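Local coordinates for phosphate-specific transport system accessory protein PhoU homolog (PDB 4Q25) that acts as a dimeric negative regulator of the Pho regulon and probably takes part in controlling phosphate uptake, at residues A17-V22 with L87-S92; Q53-I58 with K109-A114; V128-I133 with R199-I204; Q138-E143 with A160-T165; D154-V159 with E213-L218. One frame throughout, in Å; residues are numbered along the deposited sequence.

Interaction 1. Residues A17-V22 with L87-S92; sequences AELEDV and LRLIIS
L19 and I90 face each other where two helices running in roughly the same direction come closest, their CA atoms 8.2 Å apart, a spacing bridged here by leucine and isoleucine side chains. L19 does most of the bridging. Its CB leaves the helix to the side, and CG anti to the backbone N (chi1 177°) brings the branched end back toward the other helix. L89 adopts the same shape from the opposite helix, and the two leucines reach toward each other tip to tip. CD2 of L19 and CD2 of L89 are 3.8 Å apart; the modelled gap between L19 CD1 and L89 CD2 is shorter than carbons allow, so the placement of that L19 methyl is doubtful. I90 closes the group more loosely: its chain folds back at CG1 (chi2 -68°), and its CD1 borders the end of L19. Helix 59-78 flanks this group, with V22 resting on I76 and I90 on L77, completing the three-helix packing of the N-terminal half, while L87 and I91 lean on the second subunit. The contact thus illustrates a purely apolar join, in which helices 15-45 and 84-120 meet by burial of branched methyl groups, without a polar bond between the segments.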
# COMPACT_ATOMS: atom_id res chain seq x y z
N ALA A 17 12.90 10.40 27.67
CA ALA A 17 14.05 9.68 27.17
C ALA A 17 13.52 8.60 26.24
O ALA A 17 13.86 8.58 25.07
CB ALA A 17 14.87 9.05 28.29
N GLU A 18 12.66 7.73 26.76
CA GLU A 18 12.17 6.62 25.98
C GLU A 18 11.41 7.11 24.73
O GLU A 18 11.35 6.41 23.73
CB GLU A 18 11.35 5.64 26.84
CG GLU A 18 10.09 6.19 27.49
CD GLU A 18 9.47 5.21 28.48
OE1 GLU A 18 10.21 4.76 29.40
OE2 GLU A 18 8.25 4.91 28.35
N LEU A 19 10.83 8.27 24.82
CA LEU A 19 10.29 8.96 23.69
C LEU A 19 11.28 9.42 22.62
O LEU A 19 10.96 9.45 21.46
CB LEU A 19 9.49 10.13 24.19
CG LEU A 19 8.88 11.04 23.15
CD1 LEU A 19 7.88 10.25 22.33
CD2 LEU A 19 8.24 12.22 23.83
N GLU A 20 12.45 9.86 23.02
CA GLU A 20 13.47 10.22 22.05
C GLU A 20 14.03 8.94 21.44
O GLU A 20 14.35 8.93 20.28
CB GLU A 20 14.61 11.05 22.68
CG GLU A 20 14.20 12.43 23.17
CD GLU A 20 14.05 13.49 22.08
OE1 GLU A 20 14.65 14.58 22.23
OE2 GLU A 20 13.33 13.24 21.09
N ASP A 21 14.17 7.89 22.23
CA ASP A 21 14.62 6.59 21.75
C ASP A 21 13.76 6.01 20.61
O ASP A 21 14.29 5.43 19.67
CB ASP A 21 14.65 5.57 22.88
CG ASP A 21 15.94 5.61 23.64
OD1 ASP A 21 16.44 6.73 23.89
OD2 ASP A 21 16.46 4.52 23.95
N VAL A 22 12.45 6.15 20.72
CA VAL A 22 11.54 5.67 19.69
C VAL A 22 11.53 6.63 18.50
O VAL A 22 11.29 6.24 17.37
CB VAL A 22 10.10 5.43 20.23
CG1 VAL A 22 9.39 6.73 20.51
CG2 VAL A 22 9.29 4.63 19.23
N LEU A 87 0.94 12.53 22.51
CA LEU A 87 0.10 11.57 21.90
C LEU A 87 0.21 11.76 20.41
O LEU A 87 0.28 10.83 19.68
CB LEU A 87 -1.32 11.71 22.38
CG LEU A 87 -2.23 10.77 21.65
CD1 LEU A 87 -2.02 9.36 22.16
CD2 LEU A 87 -3.66 11.20 21.82
N ARG A 88 0.26 12.99 19.96
CA ARG A 88 0.35 13.21 18.54
C ARG A 88 1.64 12.57 18.01
O ARG A 88 1.67 12.04 16.93
CB ARG A 88 0.27 14.69 18.24
CG ARG A 88 -1.08 15.30 18.53
CD ARG A 88 -1.36 16.52 17.68
NE ARG A 88 -0.29 17.49 17.75
CZ ARG A 88 -0.17 18.37 18.71
NH1 ARG A 88 -1.04 18.37 19.69
NH2 ARG A 88 0.82 19.22 18.72
N LEU A 89 2.70 12.63 18.78
CA LEU A 89 3.99 12.09 18.36
C LEU A 89 4.01 10.57 18.23
O LEU A 89 4.46 10.04 17.23
CB LEU A 89 5.10 12.53 19.30
CG LEU A 89 6.51 12.03 18.97
CD1 LEU A 89 7.08 12.67 17.70
CD2 LEU A 89 7.44 12.28 20.14
N ILE A 90 3.55 9.87 19.26
CA ILE A 90 3.41 8.42 19.22
C ILE A 90 2.52 7.99 18.04
O ILE A 90 2.82 7.03 17.33
CB ILE A 90 2.76 7.88 20.50
CG1 ILE A 90 3.63 8.17 21.71
CG2 ILE A 90 2.48 6.38 20.39
CD1 ILE A 90 4.92 7.40 21.73
N ILE A 91 1.42 8.70 17.84
CA ILE A 91 0.53 8.39 16.74
C ILE A 91 1.20 8.62 15.39
O ILE A 91 0.97 7.85 14.46
CB ILE A 91 -0.77 9.20 16.85
CG1 ILE A 91 -1.60 8.66 18.03
CG2 ILE A 91 -1.58 9.15 15.55
CD1 ILE A 91 -2.93 9.37 18.25
N SER A 92 1.98 9.68 15.28
CA SER A 92 2.70 9.98 14.05
C SER A 92 3.76 8.93 13.80
O SER A 92 4.04 8.58 12.67
CB SER A 92 3.35 11.36 14.13
OG SER A 92 2.36 12.35 13.95

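Interaction 2. Residues Q53-I58 with K109-A114; sequences QQVREI and KVARRA
R56, which lays its guanidinium across R112, stands beside the side-chain bond of its own segment, a weak one from Q53 NE2 to E57 OE2 at 3.3 Å. Between the segments carbon packs on carbon and on the flat guanidinium; no polar bond joins them. The R56 chain is bent at chi2 (-133°) and chi3 (-26°), which folds its guanidinium against R112. CG of R112 lies over one face of that group, 3.6 Å above its plane and displaced toward the rim, and the nearest atom to it is R56 NE at 3.7 Å. The two arginines cross at about a right angle, their guanidinium planes 77° apart. The example shows how like charges can share a surface: the aliphatic part of one chain packs against the flat group of the other, while R56 NH2 and R112 NE stay 5.0 Å apart. Deeper in, the helices close up on a small residue. V55 and A111 have CA atoms 6.7 Å apart, and V55 CG1 meets A111 CB at 4.0 Å; R56 CD borders the same methyl. A52 also touches A111, so the short helix 49-56 beds on alanine. V55 reaches D39 and V110 reaches A40 on helix 15-45, which therefore backs both segments. R56 also touches S108 and I115 of helix 84-120, and that helix turns K109, V110 and R113 toward helix 188-220, at the boundary between the two halves of the bundle.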
# COMPACT_ATOMS: atom_id res chain seq x y z
N GLN A 53 19.32 -8.03 -5.47
CA GLN A 53 19.09 -9.04 -4.42
C GLN A 53 19.42 -8.53 -3.00
O GLN A 53 18.73 -8.85 -2.03
CB GLN A 53 19.90 -10.30 -4.69
CG GLN A 53 19.57 -11.42 -3.71
CD GLN A 53 18.11 -11.81 -3.75
OE1 GLN A 53 17.39 -11.51 -4.71
NE2 GLN A 53 17.66 -12.49 -2.72
N GLN A 54 20.46 -7.74 -2.88
CA GLN A 54 20.83 -7.19 -1.57
C GLN A 54 19.70 -6.36 -0.97
O GLN A 54 19.47 -6.41 0.23
CB GLN A 54 22.09 -6.35 -1.71
CG GLN A 54 22.60 -5.71 -0.43
CD GLN A 54 23.93 -5.01 -0.67
OE1 GLN A 54 24.80 -5.56 -1.36
NE2 GLN A 54 24.09 -3.79 -0.14
N VAL A 55 18.96 -5.66 -1.84
CA VAL A 55 17.83 -4.85 -1.42
C VAL A 55 16.68 -5.71 -0.90
O VAL A 55 15.99 -5.31 0.03
CB VAL A 55 17.33 -3.97 -2.58
CG1 VAL A 55 15.94 -3.46 -2.31
CG2 VAL A 55 18.32 -2.87 -2.84
N ARG A 56 16.38 -6.81 -1.53
CA ARG A 56 15.33 -7.66 -1.04
C ARG A 56 15.66 -8.26 0.31
O ARG A 56 14.83 -8.36 1.14
CB ARG A 56 14.98 -8.73 -2.05
CG ARG A 56 15.39 -8.36 -3.45
CD ARG A 56 14.33 -8.60 -4.47
NE ARG A 56 13.41 -9.64 -4.06
CZ ARG A 56 13.43 -10.89 -4.50
NH1 ARG A 56 14.34 -11.26 -5.37
NH2 ARG A 56 12.53 -11.75 -4.06
N GLU A 57 16.88 -8.65 0.50
CA GLU A 57 17.33 -9.24 1.75
C GLU A 57 17.35 -8.28 2.95
O GLU A 57 17.54 -8.71 4.08
CB GLU A 57 18.72 -9.85 1.56
CG GLU A 57 18.68 -11.08 0.66
CD GLU A 57 20.04 -11.53 0.24
OE1 GLU A 57 21.03 -10.85 0.60
OE2 GLU A 57 20.11 -12.57 -0.47
N ILE A 58 17.18 -6.99 2.72
CA ILE A 58 17.13 -6.02 3.80
C ILE A 58 15.68 -5.94 4.27
O ILE A 58 15.39 -5.56 5.42
CB ILE A 58 17.65 -4.64 3.32
CG1 ILE A 58 19.17 -4.68 3.12
CG2 ILE A 58 17.30 -3.53 4.30
CD1 ILE A 58 19.70 -3.68 2.10
N LYS A 109 10.15 -4.31 -4.77
CA LYS A 109 9.56 -4.55 -6.09
C LYS A 109 10.38 -3.96 -7.26
O LYS A 109 10.49 -4.59 -8.31
CB LYS A 109 8.14 -4.05 -6.19
CG LYS A 109 7.17 -4.72 -5.23
CD LYS A 109 5.77 -4.16 -5.43
CE LYS A 109 4.90 -4.30 -4.19
NZ LYS A 109 4.96 -5.68 -3.67
N VAL A 110 10.94 -2.75 -7.06
CA VAL A 110 11.81 -2.11 -8.06
C VAL A 110 13.01 -3.02 -8.29
O VAL A 110 13.34 -3.31 -9.43
CB VAL A 110 12.26 -0.69 -7.64
CG1 VAL A 110 13.30 -0.10 -8.58
CG2 VAL A 110 11.05 0.21 -7.61
N ALA A 111 13.58 -3.54 -7.22
CA ALA A 111 14.70 -4.45 -7.33
C ALA A 111 14.32 -5.71 -8.08
O ALA A 111 15.15 -6.25 -8.82
CB ALA A 111 15.28 -4.77 -5.98
N ARG A 112 13.10 -6.21 -7.91
CA ARG A 112 12.66 -7.33 -8.75
C ARG A 112 12.59 -6.97 -10.23
O ARG A 112 12.98 -7.77 -11.06
CB ARG A 112 11.32 -7.91 -8.31
CG ARG A 112 11.45 -8.72 -7.01
CD ARG A 112 10.37 -9.78 -6.88
NE ARG A 112 9.03 -9.25 -6.59
CZ ARG A 112 8.01 -9.14 -7.46
NH1 ARG A 112 8.14 -9.49 -8.73
NH2 ARG A 112 6.85 -8.65 -7.04
N ARG A 113 12.10 -5.77 -10.55
CA ARG A 113 12.06 -5.33 -11.93
C ARG A 113 13.47 -5.24 -12.45
O ARG A 113 13.70 -5.57 -13.56
CB ARG A 113 11.42 -3.94 -12.08
CG ARG A 113 10.01 -3.81 -11.58
CD ARG A 113 9.21 -5.00 -12.01
NE ARG A 113 8.08 -5.16 -11.12
CZ ARG A 113 7.47 -6.32 -10.89
NH1 ARG A 113 6.43 -6.34 -10.06
NH2 ARG A 113 7.90 -7.44 -11.49
N ALA A 114 14.41 -4.80 -11.63
CA ALA A 114 15.80 -4.69 -12.03
C ALA A 114 16.36 -6.04 -12.50
O ALA A 114 17.09 -6.12 -13.48
CB ALA A 114 16.63 -4.15 -10.86

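Interaction 3. Residues V128-I133 with R199-I204; sequences VEVRHI and RSLERI
L201 points from its helix toward V130 and I133, which lie one turn apart on the other helix, and meets the two at different angles. Against V130 it crosses at about a right angle: L201 CD1 comes to 4.0 Å from V130 CG1 and also rests at 3.6 Å from the backbone V130 O. Against I133 the crossing is oblique and nearer the root of the leucine, with I133 CG2 at 3.9 Å from L201 CB. The leucine chain explains this division. CG is anti to the carbonyl carbon (chi1 -68°) and CD1 continues outward (chi2 175°), so the base of the side chain serves I133 while the extended branch serves V130. The backbones are close, with CA atoms of I133 and L201 6.8 Å apart. L198 adds to the same wall, touching both V130 and I133, and V41 and I45 of helix 15-45 bring the N-terminal half against L201 and V130. The charged end of E202 leads away from this seam; there its OE2 forms a salt bridge with R199 NH1 at 3.0 Å, and OE1 lies close to D167. E202 and D206 have the spacing of the E(D)xxxD motif that holds metal in some PhoU relatives. Segment 199-204 thus combines a buried, wholly apolar contact through L201 with a buried E202 carboxylate paired with R199, whose charge probably offsets the nearby D167.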
# COMPACT_ATOMS: atom_id res chain seq x y z
N VAL A 128 15.75 7.19 -18.25
CA VAL A 128 15.96 8.56 -17.79
C VAL A 128 14.81 8.92 -16.89
O VAL A 128 15.01 9.54 -15.88
CB VAL A 128 16.18 9.58 -18.92
CG1 VAL A 128 14.95 9.71 -19.82
CG2 VAL A 128 16.49 10.95 -18.33
N GLU A 129 13.60 8.48 -17.24
CA GLU A 129 12.43 8.75 -16.40
C GLU A 129 12.47 8.04 -15.03
O GLU A 129 12.08 8.62 -14.01
CB GLU A 129 11.15 8.38 -17.14
CG GLU A 129 10.87 9.22 -18.38
CD GLU A 129 11.29 8.56 -19.68
OE1 GLU A 129 12.29 7.80 -19.66
OE2 GLU A 129 10.63 8.83 -20.72
N VAL A 130 12.88 6.79 -15.03
CA VAL A 130 13.05 6.06 -13.78
C VAL A 130 14.05 6.78 -12.88
O VAL A 130 13.78 7.01 -11.72
CB VAL A 130 13.55 4.61 -14.01
CG1 VAL A 130 14.05 4.00 -12.71
CG2 VAL A 130 12.43 3.77 -14.58
N ARG A 131 15.20 7.12 -13.41
CA ARG A 131 16.23 7.81 -12.63
C ARG A 131 15.73 9.15 -12.11
O ARG A 131 15.97 9.50 -10.98
CB ARG A 131 17.50 8.01 -13.46
CG ARG A 131 18.54 8.95 -12.87
CD ARG A 131 19.11 8.43 -11.58
NE ARG A 131 20.11 7.40 -11.83
CZ ARG A 131 20.54 6.50 -10.95
NH1 ARG A 131 20.06 6.45 -9.72
NH2 ARG A 131 21.46 5.64 -11.33
N HIS A 132 15.02 9.89 -12.94
CA HIS A 132 14.52 11.20 -12.57
C HIS A 132 13.47 11.16 -11.47
O HIS A 132 13.57 11.87 -10.46
CB HIS A 132 13.95 11.89 -13.80
CG HIS A 132 13.31 13.20 -13.49
ND1 HIS A 132 13.95 14.17 -12.76
CD2 HIS A 132 12.10 13.71 -13.82
CE1 HIS A 132 13.16 15.22 -12.64
NE2 HIS A 132 12.03 14.96 -13.27
N ILE A 133 12.45 10.33 -11.66
CA ILE A 133 11.40 10.16 -10.66
C ILE A 133 11.96 9.53 -9.38
O ILE A 133 11.65 9.95 -8.26
CB ILE A 133 10.24 9.35 -11.26
CG1 ILE A 133 9.57 10.19 -12.34
CG2 ILE A 133 9.25 8.93 -10.20
CD1 ILE A 133 8.40 9.56 -13.03
N ARG A 199 5.62 2.94 -11.22
CA ARG A 199 4.45 2.94 -10.35
C ARG A 199 4.85 2.76 -8.88
O ARG A 199 4.34 3.46 -8.01
CB ARG A 199 3.46 1.86 -10.81
CG ARG A 199 2.28 1.63 -9.89
CD ARG A 199 1.28 2.77 -10.00
NE ARG A 199 0.44 2.89 -8.81
CZ ARG A 199 -0.45 3.87 -8.63
NH1 ARG A 199 -0.62 4.81 -9.55
NH2 ARG A 199 -1.18 3.89 -7.53
N SER A 200 5.77 1.84 -8.61
CA SER A 200 6.38 1.74 -7.29
C SER A 200 7.12 3.03 -6.84
O SER A 200 7.08 3.41 -5.68
CB SER A 200 7.37 0.55 -7.25
OG SER A 200 6.71 -0.72 -7.39
N LEU A 201 7.84 3.68 -7.73
CA LEU A 201 8.48 4.95 -7.33
C LEU A 201 7.41 6.04 -6.98
O LEU A 201 7.55 6.78 -6.03
CB LEU A 201 9.45 5.42 -8.42
CG LEU A 201 10.69 4.53 -8.59
CD1 LEU A 201 11.54 5.00 -9.77
CD2 LEU A 201 11.53 4.51 -7.32
N GLU A 202 6.34 6.09 -7.74
CA GLU A 202 5.26 7.01 -7.47
C GLU A 202 4.63 6.75 -6.10
O GLU A 202 4.32 7.68 -5.37
CB GLU A 202 4.18 6.91 -8.54
CG GLU A 202 3.08 7.92 -8.33
CD GLU A 202 1.94 7.83 -9.32
OE1 GLU A 202 1.27 8.87 -9.53
OE2 GLU A 202 1.69 6.75 -9.87
N ARG A 203 4.45 5.47 -5.77
CA ARG A 203 3.93 5.11 -4.48
C ARG A 203 4.90 5.47 -3.37
O ARG A 203 4.51 5.90 -2.30
CB ARG A 203 3.65 3.62 -4.42
CG ARG A 203 2.48 3.15 -5.27
CD ARG A 203 1.28 2.86 -4.40
NE ARG A 203 0.63 4.07 -3.91
CZ ARG A 203 -0.04 4.17 -2.75
NH1 ARG A 203 -0.14 3.14 -1.89
NH2 ARG A 203 -0.59 5.34 -2.44
N ILE A 204 6.19 5.29 -3.61
CA ILE A 204 7.15 5.74 -2.62
C ILE A 204 6.98 7.25 -2.31
O ILE A 204 7.05 7.66 -1.16
CB ILE A 204 8.56 5.38 -3.06
CG1 ILE A 204 8.72 3.86 -2.95
CG2 ILE A 204 9.61 6.08 -2.21
CD1 ILE A 204 10.00 3.35 -3.58

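Interaction 4. Residues Q138-E143 with A160-T165; sequences QKMVQE and AQYDKT
M140 touches both Y162 and D163 with the last two atoms of its side chain. Its CE lies 3.8 Å from D163 CB and at the same distance from the carboxylate oxygen D163 OD1, while SD comes to the edge of the Y162 ring, near its plane, 4.2 Å from CD2. The methionine extends straight from the helix until its last torsion, where a bend (chi3 67°) turns the methyl from the ring toward the aspartate, the two side chains crossing at about a right angle. The next shell fixes the targets. The hydroxyl of T165 sits over the centre of the Y162 ring, 3.4 Å above its plane; T165 OG1 donates to Y162 O at 2.9 Å, arriving at 130° to the C=O and tilted 25° from the carbonyl plane. The far end of the tyrosine is held by Q136, which bonds to its OH. D163 has its main polar partner in R209, a salt bridge to OD2 that probably offsets the nearby carboxylates of D206 and D167. The methionine methyl thus packs against both the CB and one carboxylate oxygen of D163, beside the charged cluster. As a whole the contact joins the two arms of the antiparallel hairpin of helices 127-149 and 153-183. Helix 188-220 lies against both arms, through A208 touching M140 and V141 and through R209 beside A160, while Q138 and V141 face helix 15-45 of the other half.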
# COMPACT_ATOMS: atom_id res chain seq x y z
N GLN A 138 13.15 9.77 -3.70
CA GLN A 138 14.11 9.52 -2.65
C GLN A 138 14.34 10.81 -1.86
O GLN A 138 14.47 10.75 -0.64
CB GLN A 138 15.43 9.03 -3.23
CG GLN A 138 16.52 8.69 -2.19
CD GLN A 138 17.78 8.16 -2.86
OE1 GLN A 138 17.70 7.40 -3.82
NE2 GLN A 138 18.95 8.59 -2.39
N LYS A 139 14.38 11.95 -2.56
CA LYS A 139 14.52 13.25 -1.89
C LYS A 139 13.33 13.53 -0.99
O LYS A 139 13.49 13.85 0.16
CB LYS A 139 14.73 14.42 -2.86
CG LYS A 139 15.38 15.62 -2.14
CD LYS A 139 15.57 16.86 -3.02
CE LYS A 139 16.48 17.90 -2.35
NZ LYS A 139 17.26 18.75 -3.32
N MET A 140 12.14 13.38 -1.53
CA MET A 140 10.91 13.45 -0.73
C MET A 140 10.97 12.62 0.55
O MET A 140 10.50 13.07 1.59
CB MET A 140 9.71 13.00 -1.55
CG MET A 140 9.35 13.96 -2.66
SD MET A 140 7.98 13.40 -3.67
CE MET A 140 6.64 13.48 -2.51
N VAL A 141 11.58 11.43 0.49
CA VAL A 141 11.72 10.61 1.69
C VAL A 141 12.69 11.24 2.69
O VAL A 141 12.32 11.38 3.85
CB VAL A 141 12.17 9.17 1.36
CG1 VAL A 141 12.59 8.42 2.62
CG2 VAL A 141 11.05 8.42 0.68
N GLN A 142 13.91 11.59 2.26
CA GLN A 142 14.88 12.32 3.10
C GLN A 142 14.21 13.53 3.77
O GLN A 142 14.34 13.72 4.97
CB GLN A 142 16.07 12.89 2.33
CG GLN A 142 16.70 12.06 1.22
CD GLN A 142 17.88 12.78 0.53
OE1 GLN A 142 18.45 13.73 1.11
NE2 GLN A 142 18.23 12.35 -0.71
N GLU A 143 13.48 14.31 3.00
CA GLU A 143 12.91 15.56 3.47
C GLU A 143 11.81 15.33 4.50
O GLU A 143 11.79 15.99 5.55
CB GLU A 143 12.40 16.43 2.30
CG GLU A 143 13.54 17.09 1.50
CD GLU A 143 13.07 17.95 0.33
OE1 GLU A 143 12.08 17.64 -0.34
OE2 GLU A 143 13.72 18.96 0.05
N ALA A 160 4.81 17.39 0.64
CA ALA A 160 3.45 17.02 0.26
C ALA A 160 3.01 17.67 -1.04
O ALA A 160 2.32 17.05 -1.86
CB ALA A 160 2.48 17.39 1.39
N GLN A 161 3.40 18.92 -1.24
CA GLN A 161 3.05 19.63 -2.47
C GLN A 161 3.81 19.10 -3.67
O GLN A 161 3.29 19.11 -4.78
CB GLN A 161 3.36 21.13 -2.33
CG GLN A 161 2.37 21.91 -1.47
CD GLN A 161 2.92 23.28 -1.08
OE1 GLN A 161 4.12 23.54 -1.21
NE2 GLN A 161 2.04 24.15 -0.58
N TYR A 162 5.05 18.67 -3.46
CA TYR A 162 5.85 18.18 -4.58
C TYR A 162 5.34 16.85 -5.14
O TYR A 162 5.74 16.46 -6.23
CB TYR A 162 7.30 18.02 -4.18
CG TYR A 162 8.24 18.05 -5.37
CD1 TYR A 162 8.52 19.26 -6.03
CD2 TYR A 162 8.85 16.89 -5.85
CE1 TYR A 162 9.37 19.30 -7.12
CE2 TYR A 162 9.70 16.93 -6.93
CZ TYR A 162 9.96 18.13 -7.56
OH TYR A 162 10.83 18.17 -8.64
N ASP A 163 4.48 16.16 -4.38
CA ASP A 163 3.94 14.89 -4.79
C ASP A 163 3.07 15.06 -6.00
O ASP A 163 2.99 14.17 -6.82
CB ASP A 163 3.12 14.23 -3.68
CG ASP A 163 2.84 12.76 -3.97
OD1 ASP A 163 3.74 12.10 -4.50
OD2 ASP A 163 1.75 12.26 -3.66
N LYS A 164 2.44 16.23 -6.12
CA LYS A 164 1.63 16.54 -7.29
C LYS A 164 2.47 16.47 -8.55
O LYS A 164 2.04 15.92 -9.57
CB LYS A 164 1.01 17.94 -7.18
CG LYS A 164 -0.32 17.94 -6.46
CD LYS A 164 -1.42 17.39 -7.36
CE LYS A 164 -2.79 17.35 -6.70
NZ LYS A 164 -3.25 18.70 -6.26
N THR A 165 3.68 17.01 -8.48
CA THR A 165 4.48 17.12 -9.70
C THR A 165 5.04 15.73 -10.02
O THR A 165 5.20 15.40 -11.18
CB THR A 165 5.56 18.21 -9.66
OG1 THR A 165 6.45 17.97 -8.58
CG2 THR A 165 4.96 19.60 -9.54

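Interaction 5. Residues D154-V159 with E213-L218; sequences DLALSV and ELVIYL
The torsions of I216 and V215 aim two branches at a single methyl, A156 CB. I216 has CG1 anti to its carbonyl carbon (chi1 -77°) with CD1 stretched onward, whereas V215 places CG1 opposite its own backbone N (chi1 175°). Both branches touch the same methyl: A156 CB is 4.2 Å from V215 CG1 and equally far from I216 CG1. CD1 of I216 then runs past the alanine to lie 4.2 Å from L157 CA, packing on backbone where the leucine side chain has turned toward the surface. A small residue at the centre brings the helices together, with CA atoms of A156 and V215 6.6 Å apart and local axes approaching to 8.5 Å. The segments are antiparallel in sense, at 147°, and diverge from that crossing. Here alanine acts as the low point of one surface and a pair of beta-branched residues as the raised part of the other. V215 is buried and I216 partly exposed, so the contact grades from the interior toward solvent. A147 and A212 continue the small-residue surface around A156, and F148 of helix 127-149 covers V215, completing the C-terminal three-helix packing. Y217 and L218 meet R88 and S92 of helix 84-120, with R88 NH2 bonding to L218 O, and Y217 also packs on V74 of the second subunit.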
# COMPACT_ATOMS: atom_id res chain seq x y z
N ASP A 154 7.01 23.33 7.75
CA ASP A 154 7.18 24.13 6.52
C ASP A 154 7.74 23.21 5.44
O ASP A 154 7.17 23.09 4.38
CB ASP A 154 8.14 25.32 6.73
CG ASP A 154 7.92 26.04 8.06
OD1 ASP A 154 6.75 26.17 8.48
OD2 ASP A 154 8.93 26.46 8.68
N LEU A 155 8.89 22.59 5.72
CA LEU A 155 9.50 21.63 4.82
C LEU A 155 8.48 20.55 4.43
O LEU A 155 8.27 20.26 3.25
CB LEU A 155 10.70 20.97 5.49
CG LEU A 155 11.45 19.98 4.62
CD1 LEU A 155 11.74 20.58 3.24
CD2 LEU A 155 12.75 19.55 5.29
N ALA A 156 7.82 20.02 5.45
CA ALA A 156 6.84 18.97 5.30
C ALA A 156 5.80 19.34 4.30
O ALA A 156 5.38 18.50 3.48
CB ALA A 156 6.18 18.66 6.63
N LEU A 157 5.36 20.60 4.37
CA LEU A 157 4.30 21.05 3.47
C LEU A 157 4.74 20.97 2.02
O LEU A 157 3.97 20.55 1.15
CB LEU A 157 3.85 22.49 3.79
CG LEU A 157 2.86 23.13 2.81
CD1 LEU A 157 1.67 22.22 2.53
CD2 LEU A 157 2.38 24.50 3.31
N SER A 158 5.98 21.36 1.75
CA SER A 158 6.49 21.41 0.38
C SER A 158 6.67 19.99 -0.20
O SER A 158 6.35 19.74 -1.37
CB SER A 158 7.79 22.18 0.33
OG SER A 158 8.60 21.76 1.39
N VAL A 159 7.17 19.08 0.63
CA VAL A 159 7.17 17.65 0.30
C VAL A 159 5.81 17.22 -0.21
O VAL A 159 5.65 16.77 -1.37
CB VAL A 159 7.56 16.79 1.50
CG1 VAL A 159 7.33 15.32 1.20
CG2 VAL A 159 9.02 17.03 1.86
N GLU A 213 2.52 14.73 5.97
CA GLU A 213 1.23 15.17 6.47
C GLU A 213 1.06 14.81 7.94
O GLU A 213 0.41 15.54 8.70
CB GLU A 213 0.10 14.60 5.61
CG GLU A 213 -0.09 15.39 4.31
CD GLU A 213 -0.99 14.72 3.27
OE1 GLU A 213 -1.30 13.51 3.32
OE2 GLU A 213 -1.41 15.44 2.34
N LEU A 214 1.70 13.72 8.36
CA LEU A 214 1.70 13.34 9.76
C LEU A 214 2.53 14.32 10.58
O LEU A 214 2.21 14.59 11.74
CB LEU A 214 2.24 11.92 9.95
CG LEU A 214 1.33 10.81 9.40
CD1 LEU A 214 2.06 9.48 9.30
CD2 LEU A 214 0.11 10.63 10.27
N VAL A 215 3.59 14.85 9.98
CA VAL A 215 4.45 15.84 10.65
C VAL A 215 3.70 17.17 10.80
O VAL A 215 3.89 17.89 11.77
CB VAL A 215 5.79 16.04 9.90
CG1 VAL A 215 6.61 17.17 10.53
CG2 VAL A 215 6.60 14.75 9.92
N ILE A 216 2.83 17.46 9.84
CA ILE A 216 2.00 18.64 9.91
C ILE A 216 1.06 18.51 11.10
O ILE A 216 1.01 19.39 11.98
CB ILE A 216 1.22 18.83 8.60
CG1 ILE A 216 2.16 19.38 7.52
CG2 ILE A 216 0.05 19.76 8.80
CD1 ILE A 216 1.60 19.34 6.12
N TYR A 217 0.32 17.41 11.12
CA TYR A 217 -0.61 17.09 12.20
C TYR A 217 0.10 17.14 13.54
O TYR A 217 -0.40 17.73 14.48
CB TYR A 217 -1.28 15.72 11.95
CG TYR A 217 -1.76 14.99 13.17
CD1 TYR A 217 -3.03 15.20 13.69
CD2 TYR A 217 -0.93 14.07 13.81
CE1 TYR A 217 -3.47 14.51 14.82
CE2 TYR A 217 -1.35 13.38 14.94
CZ TYR A 217 -2.61 13.60 15.44
OH TYR A 217 -3.01 12.92 16.56
N LEU A 218 1.26 16.53 13.61
CA LEU A 218 2.10 16.57 14.80
C LEU A 218 2.37 18.01 15.25
O LEU A 218 2.19 18.34 16.43
CB LEU A 218 3.43 15.87 14.51
CG LEU A 218 4.42 15.49 15.62
CD1 LEU A 218 5.65 14.87 14.99
CD2 LEU A 218 4.85 16.67 16.48

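In the fold
From the N terminus, interaction 1 opens first and closes over helices 49-56 and 59-78 at the start of helix 84-120. Interaction 2 starts inside that span and closes further along the same helix, so the two cross, gripping it at points 31 Å apart between centres. Both finish before interaction 3 opens on helix 127-149. Interaction 3 closes on helix 188-220 and encloses interaction 4, which joins the intervening hairpin and touches both 3 and 5; interaction 5 begins within both and closes last, crossing each. Interactions 1 and 2 tie the N-terminal half, 3 to 5 the C-terminal half. Among these contacts the halves meet where 1 touches 5 and where 2 touches 3.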